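Local coordinates for response regulator receiver domain protein (CheY-like) (Methylobacillus flagellatus KT, PDB 3I42), which probably acts as a phosphorylatable receiver domain in two-component signal transduction, although its specific role is unknown, at residues A[15-20]-A[30-35]. Sequence-based numbering, arbitrary orientation.
Sequences AAETFK and ADYVMS
Helix residues 15-20, holding A16, E17 and K20 over strand residues 30-33, run nearly antiparallel to that strand at 165°, the two axes 8.6 Å apart at their closest. The Y32 ring rises from the strand and presents one face to the A16 methyl: A16 CB lies 3.7 Å from the ring centroid, 20° off the normal, a CH-pi contact displaced toward the CD1 side, with A16 CB 3.5 Å from Y32 CD1. The ring reaches the helix because Y32 CG sits between its backbone N and carbonyl carbon (chi1 74°). The K20 chain crosses the tyrosine at roughly a right angle, placing CD near the ring plane, 4.1 Å from Y32 CD2. With CG anti to the backbone N, the lysine reaches across the strand at the A30 carbonyl, its CE 3.3 Å from A30 O and its CG touching the A30 methyl; NZ turns off at chi4 to a weak, long ion pair with E24. At the far end of the ring a water bridges the two elements, lying 2.5 Å from E17 OE2, to which it donates, and 2.6 Å from Y32 OH. Q13 also hydrogen-bonds E17 OE2, so this carboxylate oxygen is gripped from two sources, while E17 CG brushes Y32 obliquely. Behind the contact, Y32 and K20 both touch I8 of the neighbouring strand 4-9, to which D31 and V33 are hydrogen-bonded. Helix against edge strand in this way closes the first right-handed beta-alpha-beta crossover of the CheY-like receiver fold.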
loop_
_atom_site.group_PDB
_atom_site.type_symbol
_atom_site.label_atom_id
_atom_site.label_comp_id
_atom_site.label_asym_id
_atom_site.label_seq_id
_atom_site.Cartn_x
_atom_site.Cartn_y
_atom_site.Cartn_z
ATOM N N ALA A 15 -15.214 15.529 -15.149
ATOM C CA ALA A 15 -14.525 15.039 -13.934
ATOM C C ALA A 15 -13.053 15.449 -13.905
ATOM O O ALA A 15 -12.507 15.790 -12.854
ATOM C CB ALA A 15 -14.649 13.522 -13.801
ATOM N N ALA A 16 -12.413 15.406 -15.069
ATOM C CA ALA A 16 -11.001 15.754 -15.179
ATOM C C ALA A 16 -10.722 17.221 -14.840
ATOM O O ALA A 16 -9.792 17.529 -14.084
ATOM C CB ALA A 16 -10.467 15.400 -16.587
ATOM N N GLU A 17 -11.524 18.120 -15.399
ATOM C CA GLU A 17 -11.401 19.543 -15.142
ATOM C C GLU A 17 -11.633 19.916 -13.670
ATOM O O GLU A 17 -10.913 20.743 -13.119
ATOM C CB GLU A 17 -12.375 20.296 -16.058
ATOM C CG GLU A 17 -12.118 20.064 -17.579
ATOM C CD GLU A 17 -13.240 20.656 -18.484
ATOM O OE1 GLU A 17 -14.389 20.810 -17.987
ATOM O OE2 GLU A 17 -12.980 20.952 -19.694
ATOM N N THR A 18 -12.634 19.303 -13.035
ATOM C CA THR A 18 -12.923 19.527 -11.611
ATOM C C THR A 18 -11.709 19.107 -10.811
ATOM O O THR A 18 -11.152 19.887 -10.040
ATOM C CB THR A 18 -14.170 18.716 -11.180
ATOM O OG1 THR A 18 -15.308 19.210 -11.881
ATOM C CG2 THR A 18 -14.442 18.828 -9.678
ATOM N N PHE A 19 -11.271 17.872 -11.031
ATOM C CA PHE A 19 -10.085 17.343 -10.374
ATOM C C PHE A 19 -8.926 18.320 -10.540
ATOM O O PHE A 19 -8.260 18.654 -9.594
ATOM C CB PHE A 19 -9.716 16.006 -11.025
ATOM C CG PHE A 19 -8.874 15.118 -10.172
ATOM C CD1 PHE A 19 -9.005 13.739 -10.260
ATOM C CD2 PHE A 19 -7.961 15.643 -9.263
ATOM C CE1 PHE A 19 -8.223 12.915 -9.471
ATOM C CE2 PHE A 19 -7.174 14.817 -8.476
ATOM C CZ PHE A 19 -7.314 13.469 -8.565
ATOM N N LYS A 20 -8.695 18.762 -11.769
ATOM C CA LYS A 20 -7.638 19.711 -12.071
ATOM C C LYS A 20 -7.794 21.061 -11.309
ATOM O O LYS A 20 -6.792 21.664 -10.868
ATOM C CB LYS A 20 -7.625 19.906 -13.572
ATOM C CG LYS A 20 -6.668 20.937 -14.118
ATOM C CD LYS A 20 -7.112 21.183 -15.552
ATOM C CE LYS A 20 -6.025 21.741 -16.443
ATOM N NZ LYS A 20 -5.685 23.144 -16.101
ATOM N N ALA A 30 -1.432 21.129 -12.974
ATOM C CA ALA A 30 -1.996 19.829 -13.318
ATOM C C ALA A 30 -2.443 19.751 -14.759
ATOM O O ALA A 30 -3.122 20.655 -15.215
ATOM C CB ALA A 30 -3.169 19.510 -12.405
ATOM N N ASP A 31 -2.041 18.685 -15.472
ATOM C CA ASP A 31 -2.596 18.329 -16.789
ATOM C C ASP A 31 -3.458 17.100 -16.631
ATOM O O ASP A 31 -3.311 16.324 -15.689
ATOM C CB ASP A 31 -1.504 17.955 -17.807
ATOM C CG ASP A 31 -0.336 18.931 -17.820
ATOM O OD1 ASP A 31 -0.537 20.107 -17.456
ATOM O OD2 ASP A 31 0.789 18.520 -18.201
ATOM N N TYR A 32 -4.323 16.897 -17.592
ATOM C CA TYR A 32 -5.061 15.675 -17.628
ATOM C C TYR A 32 -4.978 15.060 -19.021
ATOM O O TYR A 32 -4.839 15.771 -20.018
ATOM C CB TYR A 32 -6.504 15.886 -17.169
ATOM C CG TYR A 32 -7.465 16.593 -18.129
ATOM C CD1 TYR A 32 -8.126 15.882 -19.136
ATOM C CD2 TYR A 32 -7.765 17.967 -17.975
ATOM C CE1 TYR A 32 -9.017 16.520 -20.004
ATOM C CE2 TYR A 32 -8.648 18.629 -18.837
ATOM C CZ TYR A 32 -9.273 17.890 -19.848
ATOM O OH TYR A 32 -10.165 18.503 -20.700
ATOM N N VAL A 33 -5.068 13.740 -19.072
ATOM C CA VAL A 33 -5.202 13.030 -20.319
ATOM C C VAL A 33 -6.335 12.070 -20.112
ATOM O O VAL A 33 -6.705 11.792 -18.975
ATOM C CB VAL A 33 -3.893 12.271 -20.677
ATOM C CG1 VAL A 33 -2.838 13.241 -21.087
ATOM C CG2 VAL A 33 -3.434 11.446 -19.505
ATOM N N MET A 34 -6.894 11.551 -21.193
ATOM C CA MET A 34 -8.144 10.779 -21.083
ATOM C C MET A 34 -8.001 9.275 -21.419
ATOM O O MET A 34 -8.996 8.561 -21.522
ATOM C CB MET A 34 -9.269 11.462 -21.885
ATOM C CG MET A 34 -9.774 12.800 -21.260
ATOM S SD MET A 34 -10.982 13.753 -22.301
ATOM C CE MET A 34 -9.863 14.535 -23.456
ATOM N N SER A 35 -6.770 8.785 -21.546
ATOM C CA SER A 35 -6.521 7.352 -21.837
ATOM C C SER A 35 -5.152 6.926 -21.347
ATOM O O SER A 35 -4.255 7.770 -21.152
ATOM C CB SER A 35 -6.629 7.061 -23.350
ATOM O OG SER A 35 -5.619 7.769 -24.066
HETATM O O HOH W 1 -10.477 21.054 -20.160
#